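Local atomic coordinates of galectin-1 (Bufo arenarum, PDB entry 1A78), a protein that binds beta-galactosides and probably a range of complex carbohydrates as a homodimeric lectin, and may regulate cell apoptosis and differentiation. Residues A[32-37]-A[122-127]. Numbering follows the deposited sequence.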
ATOM      1  N   ALA A  32      -5.422   2.162 -14.734  1.00 24.32           N
ATOM      2  CA  ALA A  32      -6.324   2.875 -13.841  1.00 21.28           C
ATOM      3  C   ALA A  32      -5.842   2.902 -12.403  1.00 19.39           C
ATOM      4  O   ALA A  32      -5.011   2.102 -11.999  1.00 19.11           O
ATOM      5  CB  ALA A  32      -7.732   2.247 -13.901  1.00 19.70           C
ATOM      6  N   VAL A  33      -6.348   3.874 -11.667  1.00 18.97           N
ATOM      7  CA  VAL A  33      -6.084   4.049 -10.250  1.00 20.43           C
ATOM      8  C   VAL A  33      -7.464   4.346  -9.679  1.00 20.80           C
ATOM      9  O   VAL A  33      -8.130   5.277 -10.136  1.00 23.71           O
ATOM     10  CB  VAL A  33      -5.137   5.237  -9.971  1.00 18.30           C
ATOM     11  CG1 VAL A  33      -5.063   5.507  -8.458  1.00 20.43           C
ATOM     12  CG2 VAL A  33      -3.736   4.921 -10.529  1.00 16.70           C
ATOM     13  N   ASN A  34      -7.906   3.572  -8.695  1.00 19.63           N
ATOM     14  CA  ASN A  34      -9.237   3.785  -8.133  1.00 21.37           C
ATOM     15  C   ASN A  34      -9.181   4.201  -6.675  1.00 22.16           C
ATOM     16  O   ASN A  34      -8.321   3.721  -5.943  1.00 25.58           O
ATOM     17  CB  ASN A  34     -10.051   2.489  -8.264  1.00 22.02           C
ATOM     18  CG  ASN A  34     -10.031   1.942  -9.666  1.00 22.29           C
ATOM     19  OD1 ASN A  34     -10.523   2.576 -10.584  1.00 26.06           O
ATOM     20  ND2 ASN A  34      -9.431   0.789  -9.851  1.00 20.85           N
ATOM     21  N   LEU A  35     -10.085   5.085  -6.262  1.00 21.04           N
ATOM     22  CA  LEU A  35     -10.175   5.570  -4.885  1.00 23.35           C
ATOM     23  C   LEU A  35     -11.658   5.534  -4.532  1.00 23.81           C
ATOM     24  O   LEU A  35     -12.495   6.008  -5.306  1.00 24.43           O
ATOM     25  CB  LEU A  35      -9.702   7.030  -4.782  1.00 25.61           C
ATOM     26  CG  LEU A  35      -8.231   7.397  -4.607  1.00 29.18           C
ATOM     27  CD1 LEU A  35      -7.442   6.848  -5.742  1.00 31.71           C
ATOM     28  CD2 LEU A  35      -8.086   8.918  -4.556  1.00 28.94           C
ATOM     29  N   GLY A  36     -11.995   5.021  -3.362  1.00 22.30           N
ATOM     30  CA  GLY A  36     -13.391   4.950  -2.979  1.00 22.20           C
ATOM     31  C   GLY A  36     -13.581   4.085  -1.745  1.00 23.77           C
ATOM     32  O   GLY A  36     -12.726   4.085  -0.855  1.00 22.94           O
ATOM     33  N   GLU A  37     -14.687   3.344  -1.700  1.00 24.75           N
ATOM     34  CA  GLU A  37     -15.015   2.475  -0.569  1.00 25.11           C
ATOM     35  C   GLU A  37     -14.650   1.022  -0.742  1.00 25.93           C
ATOM     36  O   GLU A  37     -14.242   0.366   0.212  1.00 26.01           O
ATOM     37  CB  GLU A  37     -16.486   2.567  -0.258  1.00 23.77           C
ATOM     38  CG  GLU A  37     -16.834   3.875   0.337  1.00 27.18           C
ATOM     39  CD  GLU A  37     -18.309   4.125   0.321  1.00 31.00           C
ATOM     40  OE1 GLU A  37     -18.784   4.663  -0.707  1.00 32.17           O
ATOM     41  OE2 GLU A  37     -18.988   3.787   1.323  1.00 32.08           O
ATOM     42  N   SER A 122      -6.966   0.981  -5.351  1.00 24.40           N
ATOM     43  CA  SER A 122      -6.499  -0.159  -6.132  1.00 24.95           C
ATOM     44  C   SER A 122      -5.951   0.336  -7.463  1.00 26.81           C
ATOM     45  O   SER A 122      -6.324   1.422  -7.931  1.00 25.88           O
ATOM     46  CB  SER A 122      -7.612  -1.162  -6.381  1.00 24.67           C
ATOM     47  OG  SER A 122      -8.725  -0.540  -6.992  1.00 27.79           O
ATOM     48  N   LEU A 123      -5.053  -0.449  -8.049  1.00 27.27           N
ATOM     49  CA  LEU A 123      -4.433  -0.135  -9.326  1.00 29.16           C
ATOM     50  C   LEU A 123      -4.794  -1.242 -10.301  1.00 31.90           C
ATOM     51  O   LEU A 123      -5.019  -2.385  -9.907  1.00 33.18           O
ATOM     52  CB  LEU A 123      -2.901  -0.087  -9.191  1.00 26.86           C
ATOM     53  CG  LEU A 123      -2.286   0.843  -8.136  1.00 27.46           C
ATOM     54  CD1 LEU A 123      -0.768   0.713  -8.141  1.00 27.05           C
ATOM     55  CD2 LEU A 123      -2.696   2.283  -8.380  1.00 27.72           C
ATOM     56  N   GLU A 124      -4.865  -0.913 -11.576  1.00 34.49           N
ATOM     57  CA  GLU A 124      -5.167  -1.919 -12.573  1.00 36.98           C
ATOM     58  C   GLU A 124      -4.197  -1.741 -13.733  1.00 37.15           C
ATOM     59  O   GLU A 124      -4.090  -0.647 -14.294  1.00 36.39           O
ATOM     60  CB  GLU A 124      -6.586  -1.756 -13.111  1.00 40.96           C
ATOM     61  CG  GLU A 124      -7.728  -1.710 -12.101  1.00 47.92           C
ATOM     62  CD  GLU A 124      -9.058  -1.350 -12.786  1.00 53.85           C
ATOM     63  OE1 GLU A 124      -9.101  -1.360 -14.045  1.00 57.46           O
ATOM     64  OE2 GLU A 124     -10.058  -1.044 -12.086  1.00 56.34           O
ATOM     65  N   GLY A 125      -3.475  -2.799 -14.078  1.00 36.58           N
ATOM     66  CA  GLY A 125      -2.565  -2.725 -15.200  1.00 38.25           C
ATOM     67  C   GLY A 125      -1.422  -1.739 -15.085  1.00 39.13           C
ATOM     68  O   GLY A 125      -0.971  -1.172 -16.082  1.00 42.44           O
ATOM     69  N   LEU A 126      -0.909  -1.591 -13.873  1.00 37.78           N
ATOM     70  CA  LEU A 126       0.190  -0.683 -13.592  1.00 35.02           C
ATOM     71  C   LEU A 126       1.026  -1.398 -12.527  1.00 35.87           C
ATOM     72  O   LEU A 126       0.481  -1.906 -11.540  1.00 35.01           O
ATOM     73  CB  LEU A 126      -0.388   0.616 -13.038  1.00 32.05           C
ATOM     74  CG  LEU A 126       0.552   1.768 -12.762  1.00 31.60           C
ATOM     75  CD1 LEU A 126       1.132   2.299 -14.051  1.00 31.49           C
ATOM     76  CD2 LEU A 126      -0.204   2.837 -12.026  1.00 33.15           C
ATOM     77  N   ALA A 127       2.326  -1.526 -12.768  1.00 36.30           N
ATOM     78  CA  ALA A 127       3.206  -2.190 -11.806  1.00 37.00           C
ATOM     79  C   ALA A 127       3.516  -1.253 -10.643  1.00 36.10           C
ATOM     80  O   ALA A 127       4.086  -0.189 -10.834  1.00 36.18           O
ATOM     81  CB  ALA A 127       4.507  -2.660 -12.479  1.00 37.59           C
TER
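Ala32, Val33 and Asn34 pair with Glu124, Leu123 and Ser122 as antiparallel neighbours in the galectin beta-sandwich, within the sheet that carries the galactoside site. Ala32 with Glu124 and Asn34 with Ser122 are the hydrogen-bonded pairs, each closed by two backbone bonds, with Asn34 N 2.8 Å from Ser122 O. Val33 and Leu123, the non-hydrogen-bonded pair between them, point side by side into the sandwich interior. Val33 CG2 meets Leu123 CD2 at 3.6 Å, and Val33 also packs on Phe90 of the facing sheet. On the opposite, sugar-binding face Asn34, Ser122 and Glu124 form a hydrogen-bonded polar cluster. Asn34 CG stands anti to its carbonyl carbon (chi1 -51°), and the extended chain of Glu124 beyond CG brings the carboxylate to ND2. Asn34 OD1 is hydrogen-bonded to His45 of the galactoside site; together these bonds fix the rotation of the amide, consistent with a second-shell role for Asn34 in positioning that histidine. ND2 gives a nearly straight bond (162°) to Ser122 OG, which lies in the amide plane. The second bond of Asn34 ND2, 3.0 Å to Glu124 OE2, is more bent and meets the oxygen from above the carboxylate plane, with amide and carboxylate turned 46° apart.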